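Local coordinates for iron-regulated outer membrane protein (Neisseria meningitidis, PDB 4B7O) that probably carries iron across the outer membrane as a TonB-dependent transporter, possibly taking it up from siderophores, at residues N123-S128 / N383-E388; N329-E334 / I359-M364. All blocks are in the same frame, centred on the assembly; numbering follows the deposited sequence.

Interaction 1: N123-S128 / N383-E388; sequences NAYSDS and NYRHQE
Tyr-125 and Arg-385 open this contact between the plug and the inner wall of the barrel in a TonB-dependent transporter. A plug loop lies against strand 376-391. With its CG between backbone N and carbonyl carbon (chi1 50°), the Tyr-125 ring is brought beside the guanidinium, and Arg-385 NH1 lies 3.4 Å from Tyr-125 CD2. Ring and guanidinium planes are nearly perpendicular, 87° apart. CD2 sits at the guanidinium edge, in its plane. The same NH1 gives a weak hydrogen bond of 3.5 Å to Tyr-125 O. The ring hydroxyl bonds Ile-160 N of the plug.

Ser-126 follows, and its OG is 3.9 Å from CD of Gln-387. Asp-127 reaches over one face of the Arg-385 guanidinium. Asp-127 OD1 is 3.4 Å from Arg-385 NH2 but well out of the guanidinium plane, so this salt bridge rests on charge alone. Each partner also has another ion pair on strand 441-455: Asp-127 OD2 with Lys-442, and Arg-385 NH2 with Asp-444. The buried charges are thus probably balanced as a network.

Ser-128 completes a polar cluster round the Gln-387 amide, with OG 3.6 Å from CD. That amide is probably turned over in the model, so its individual bonds are doubtful. Whichever way it is turned, CD of Gln-387 stays 3.4 Å from Asp-127 OD1.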
loop_
_atom_site.group_PDB
_atom_site.type_symbol
_atom_site.label_atom_id
_atom_site.label_comp_id
_atom_site.label_asym_id
_atom_site.label_seq_id
_atom_site.Cartn_x
_atom_site.Cartn_y
_atom_site.Cartn_z
ATOM N N ASN A 123 -0.558 3.382 11.593
ATOM C CA ASN A 123 0.523 2.588 12.105
ATOM C C ASN A 123 0.152 1.115 12.426
ATOM O O ASN A 123 0.644 0.546 13.385
ATOM C CB ASN A 123 1.142 3.246 13.356
ATOM C CG ASN A 123 2.632 2.926 13.479
ATOM O OD1 ASN A 123 3.316 2.767 12.467
ATOM N ND2 ASN A 123 3.130 2.808 14.707
ATOM N N ALA A 124 -0.730 0.524 11.626
ATOM C CA ALA A 124 -1.019 -0.876 11.708
ATOM C C ALA A 124 -1.041 -1.424 10.307
ATOM O O ALA A 124 -1.652 -0.854 9.432
ATOM C CB ALA A 124 -2.363 -1.085 12.371
ATOM N N TYR A 125 -0.419 -2.575 10.109
ATOM C CA TYR A 125 -0.315 -3.136 8.797
ATOM C C TYR A 125 0.115 -4.593 8.950
ATOM O O TYR A 125 0.761 -4.990 9.902
ATOM C CB TYR A 125 0.761 -2.362 7.998
ATOM C CG TYR A 125 2.120 -2.204 8.751
ATOM C CD1 TYR A 125 2.347 -1.137 9.607
ATOM C CD2 TYR A 125 3.144 -3.111 8.582
ATOM C CE1 TYR A 125 3.551 -0.991 10.305
ATOM C CE2 TYR A 125 4.357 -2.961 9.247
ATOM C CZ TYR A 125 4.538 -1.893 10.106
ATOM O OH TYR A 125 5.724 -1.744 10.756
ATOM N N SER A 126 -0.146 -5.360 7.929
ATOM C CA SER A 126 0.038 -6.781 7.965
ATOM C C SER A 126 0.730 -7.066 6.665
ATOM O O SER A 126 0.610 -6.300 5.734
ATOM C CB SER A 126 -1.365 -7.418 7.939
ATOM O OG SER A 126 -1.329 -8.714 7.440
ATOM N N ASP A 127 1.447 -8.171 6.580
ATOM C CA ASP A 127 2.172 -8.417 5.370
ATOM C C ASP A 127 1.719 -9.678 4.683
ATOM O O ASP A 127 2.223 -10.034 3.607
ATOM C CB ASP A 127 3.688 -8.366 5.646
ATOM C CG ASP A 127 4.190 -9.530 6.467
ATOM O OD1 ASP A 127 3.397 -10.123 7.229
ATOM O OD2 ASP A 127 5.402 -9.821 6.359
ATOM N N SER A 128 0.724 -10.329 5.264
ATOM C CA SER A 128 0.145 -11.513 4.611
ATOM C C SER A 128 -0.892 -11.128 3.566
ATOM O O SER A 128 -1.345 -9.987 3.509
ATOM C CB SER A 128 -0.421 -12.503 5.628
ATOM O OG SER A 128 0.568 -12.748 6.639
ATOM N N ASN A 383 8.717 -3.138 18.790
ATOM C CA ASN A 383 7.734 -3.484 17.796
ATOM C C ASN A 383 7.332 -4.922 18.024
ATOM O O ASN A 383 8.210 -5.797 18.072
ATOM C CB ASN A 383 8.362 -3.413 16.409
ATOM C CG ASN A 383 8.961 -2.056 16.093
ATOM O OD1 ASN A 383 10.136 -1.986 15.725
ATOM N ND2 ASN A 383 8.162 -0.975 16.233
ATOM N N TYR A 384 6.021 -5.155 18.178
ATOM C CA TYR A 384 5.475 -6.515 18.206
ATOM C C TYR A 384 4.379 -6.747 17.159
ATOM O O TYR A 384 3.376 -6.036 17.117
ATOM C CB TYR A 384 4.866 -6.775 19.601
ATOM C CG TYR A 384 4.251 -8.143 19.722
ATOM C CD1 TYR A 384 5.069 -9.259 19.888
ATOM C CD2 TYR A 384 2.857 -8.339 19.614
ATOM C CE1 TYR A 384 4.548 -10.525 19.978
ATOM C CE2 TYR A 384 2.306 -9.610 19.720
ATOM C CZ TYR A 384 3.180 -10.693 19.903
ATOM O OH TYR A 384 2.748 -11.975 19.996
ATOM N N ARG A 385 4.496 -7.763 16.346
ATOM C CA ARG A 385 3.363 -8.064 15.475
ATOM C C ARG A 385 3.055 -9.533 15.487
ATOM O O ARG A 385 3.953 -10.301 15.249
ATOM C CB ARG A 385 3.660 -7.687 14.023
ATOM C CG ARG A 385 2.396 -7.700 13.202
ATOM C CD ARG A 385 2.583 -7.196 11.801
ATOM N NE ARG A 385 3.606 -7.930 11.129
ATOM C CZ ARG A 385 4.244 -7.502 10.049
ATOM N NH1 ARG A 385 3.948 -6.321 9.488
ATOM N NH2 ARG A 385 5.154 -8.289 9.544
ATOM N N HIS A 386 1.793 -9.906 15.717
ATOM C CA HIS A 386 1.332 -11.305 15.577
ATOM C C HIS A 386 0.322 -11.456 14.482
ATOM O O HIS A 386 -0.739 -10.761 14.464
ATOM C CB HIS A 386 0.737 -11.825 16.914
ATOM C CG HIS A 386 0.471 -13.318 16.925
ATOM N ND1 HIS A 386 -0.698 -13.852 16.490
ATOM C CD2 HIS A 386 1.282 -14.394 17.296
ATOM C CE1 HIS A 386 -0.631 -15.191 16.588
ATOM N NE2 HIS A 386 0.583 -15.520 17.070
ATOM N N GLN A 387 0.638 -12.352 13.552
ATOM C CA GLN A 387 -0.309 -12.728 12.530
ATOM C C GLN A 387 -0.848 -14.127 12.612
ATOM O O GLN A 387 -0.076 -15.059 12.815
ATOM C CB GLN A 387 0.330 -12.570 11.161
ATOM C CG GLN A 387 0.094 -11.185 10.627
ATOM C CD GLN A 387 1.092 -10.829 9.583
ATOM O OE1 GLN A 387 2.283 -10.676 9.880
ATOM N NE2 GLN A 387 0.626 -10.703 8.353
ATOM N N GLU A 388 -2.142 -14.293 12.335
ATOM C CA GLU A 388 -2.726 -15.654 12.276
ATOM C C GLU A 388 -3.702 -15.773 11.141
ATOM O O GLU A 388 -4.654 -14.975 11.069
ATOM C CB GLU A 388 -3.446 -16.030 13.585
ATOM C CG GLU A 388 -3.849 -17.508 13.644
ATOM C CD GLU A 388 -4.547 -17.999 14.958
ATOM O OE1 GLU A 388 -4.693 -17.230 15.964
ATOM O OE2 GLU A 388 -4.981 -19.192 14.979
#

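Interaction 2: N329-E334 / I359-M364; sequences NAYVLE and ITTRGM
The Tyr-331 ring lies flat over Gly-363 of the neighbouring strand, with Gly-363 N 3.7 Å above its plane, over the centre. Ala-124 of the plug covers the opposite face. Thr-361 CG2 meets the ring edge at CE1, 3.8 Å away. This is the cross-strand pairing known as aromatic rescue of glycine, here in the antiparallel barrel wall of a TonB-dependent transporter. A chi1 of 67° tips the Tyr-331 ring over the strand next to its own. Gly-363 CA makes a CH-pi contact, 3.9 Å from the ring centroid.

Tyr-331 and Gly-363 form a hydrogen-bonded pair, as do Leu-333 and Thr-361. The Leu-333 N to Thr-361 O bond is 2.7 Å long. CB of Leu-333 packs on CB of Thr-361, on the same inward face as Tyr-331.

The other face carries Ala-330 beside Met-364, Val-332 beside Arg-362 and Glu-334 beside Thr-360. Glu-334 and Thr-360 run side by side, pointing the same way. Thr-360 OG1 donates a short bond of 2.5 Å to Glu-334 OE1, from above the carboxylate plane. Thr-360 OG1 also has a weak bond to Lys-390.

On the inward face a water links the two strands. It donates to Leu-333 O and is 2.9 Å from Thr-361 OG1.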
loop_
_atom_site.group_PDB
_atom_site.type_symbol
_atom_site.label_atom_id
_atom_site.label_comp_id
_atom_site.label_asym_id
_atom_site.label_seq_id
_atom_site.Cartn_x
_atom_site.Cartn_y
_atom_site.Cartn_z
ATOM N N ASN A 329 1.068 2.508 20.012
ATOM C CA ASN A 329 -0.234 2.060 19.626
ATOM C C ASN A 329 -0.471 0.564 19.850
ATOM O O ASN A 329 0.499 -0.230 20.012
ATOM C CB ASN A 329 -0.560 2.515 18.213
ATOM C CG ASN A 329 0.148 1.716 17.162
ATOM O OD1 ASN A 329 1.353 1.389 17.288
ATOM N ND2 ASN A 329 -0.603 1.367 16.084
ATOM N N ALA A 330 -1.750 0.187 19.895
ATOM C CA ALA A 330 -2.056 -1.229 19.922
ATOM C C ALA A 330 -3.248 -1.484 19.035
ATOM O O ALA A 330 -4.249 -0.758 19.085
ATOM C CB ALA A 330 -2.396 -1.652 21.343
ATOM N N TYR A 331 -3.179 -2.537 18.247
ATOM C CA TYR A 331 -4.226 -2.730 17.353
ATOM C C TYR A 331 -4.536 -4.196 17.062
ATOM O O TYR A 331 -3.733 -5.095 17.319
ATOM C CB TYR A 331 -3.855 -1.993 16.052
ATOM C CG TYR A 331 -2.695 -2.609 15.363
ATOM C CD1 TYR A 331 -2.868 -3.631 14.485
ATOM C CD2 TYR A 331 -1.392 -2.186 15.660
ATOM C CE1 TYR A 331 -1.768 -4.214 13.874
ATOM C CE2 TYR A 331 -0.301 -2.745 15.059
ATOM C CZ TYR A 331 -0.493 -3.748 14.171
ATOM O OH TYR A 331 0.595 -4.286 13.566
ATOM N N VAL A 332 -5.671 -4.379 16.392
ATOM C CA VAL A 332 -6.135 -5.684 15.859
ATOM C C VAL A 332 -6.638 -5.459 14.472
ATOM O O VAL A 332 -7.536 -4.686 14.234
ATOM C CB VAL A 332 -7.339 -6.191 16.691
ATOM C CG1 VAL A 332 -7.739 -7.574 16.252
ATOM C CG2 VAL A 332 -7.012 -6.138 18.192
ATOM N N LEU A 333 -6.061 -6.119 13.531
ATOM C CA LEU A 333 -6.380 -5.856 12.181
ATOM C C LEU A 333 -6.961 -7.150 11.629
ATOM O O LEU A 333 -6.332 -8.207 11.714
ATOM C CB LEU A 333 -5.078 -5.564 11.473
ATOM C CG LEU A 333 -5.097 -4.502 10.399
ATOM C CD1 LEU A 333 -3.697 -4.324 9.824
ATOM C CD2 LEU A 333 -6.077 -4.829 9.282
ATOM N N GLU A 334 -8.167 -7.079 11.077
ATOM C CA GLU A 334 -8.788 -8.257 10.509
ATOM C C GLU A 334 -9.012 -8.054 9.031
ATOM O O GLU A 334 -9.582 -7.064 8.627
ATOM C CB GLU A 334 -10.129 -8.609 11.185
ATOM C CG GLU A 334 -10.063 -8.718 12.713
ATOM C CD GLU A 334 -10.003 -10.153 13.311
ATOM O OE1 GLU A 334 -9.666 -11.144 12.592
ATOM O OE2 GLU A 334 -10.282 -10.271 14.544
ATOM N N ILE A 359 -7.738 -13.361 8.382
ATOM C CA ILE A 359 -6.359 -13.119 8.787
ATOM C C ILE A 359 -6.389 -12.117 9.905
ATOM O O ILE A 359 -7.046 -11.100 9.810
ATOM C CB ILE A 359 -5.526 -12.515 7.678
ATOM C CG1 ILE A 359 -5.629 -13.316 6.401
ATOM C CG2 ILE A 359 -4.065 -12.499 8.107
ATOM C CD1 ILE A 359 -4.893 -12.628 5.281
ATOM N N THR A 360 -5.693 -12.382 10.978
ATOM C CA THR A 360 -5.888 -11.597 12.170
ATOM C C THR A 360 -4.510 -11.096 12.497
ATOM O O THR A 360 -3.577 -11.872 12.536
ATOM C CB THR A 360 -6.477 -12.444 13.387
ATOM O OG1 THR A 360 -7.837 -12.827 13.154
ATOM C CG2 THR A 360 -6.506 -11.650 14.642
ATOM N N THR A 361 -4.372 -9.812 12.737
ATOM C CA THR A 361 -3.092 -9.283 13.031
ATOM C C THR A 361 -3.206 -8.537 14.280
ATOM O O THR A 361 -4.093 -7.685 14.386
ATOM C CB THR A 361 -2.641 -8.339 11.901
ATOM O OG1 THR A 361 -2.475 -9.134 10.726
ATOM C CG2 THR A 361 -1.283 -7.659 12.232
ATOM N N ARG A 362 -2.316 -8.830 15.231
ATOM C CA ARG A 362 -2.242 -7.941 16.421
ATOM C C ARG A 362 -0.854 -7.376 16.570
ATOM O O ARG A 362 0.145 -8.049 16.276
ATOM C CB ARG A 362 -2.573 -8.653 17.729
ATOM C CG ARG A 362 -3.824 -9.482 17.650
ATOM C CD ARG A 362 -3.644 -10.789 18.399
ATOM N NE ARG A 362 -4.878 -11.073 19.092
ATOM C CZ ARG A 362 -5.106 -10.710 20.348
ATOM N NH1 ARG A 362 -4.153 -10.076 21.041
ATOM N NH2 ARG A 362 -6.281 -11.005 20.912
ATOM N N GLY A 363 -0.796 -6.143 17.031
ATOM C CA GLY A 363 0.470 -5.460 17.100
ATOM C C GLY A 363 0.417 -4.396 18.122
ATOM O O GLY A 363 -0.667 -3.913 18.472
ATOM N N MET A 364 1.585 -4.084 18.644
ATOM C CA MET A 364 1.781 -2.919 19.486
ATOM C C MET A 364 3.104 -2.285 19.186
ATOM O O MET A 364 4.043 -2.958 18.801
ATOM C CB MET A 364 1.666 -3.245 20.963
ATOM C CG MET A 364 1.974 -4.680 21.264
ATOM S SD MET A 364 1.898 -4.978 23.039
ATOM C CE MET A 364 3.092 -6.316 23.219
HETATM O O HOH W 1 -4.947 -8.786 9.274
#

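How the interactions relate
From the N terminus the chain first builds the plug, which supplies residues 123-128. It then runs into the barrel. Residues 329-334 and 359-364 pair in interaction 2, closing a loop of 24 residues. The next strand brings residues 383-388 back to the plug in interaction 1, closing a loop of 254 residues. Interaction 2 is therefore nested inside interaction 1. The two centres are about 6 Å apart. Strands 355-373 and 376-391 are antiparallel neighbours in the wall; His-386 N to Arg-362 O is probably one of the hydrogen bonds between them. Interaction 2 ties wall strands together, and interaction 1 ties that wall to the plug.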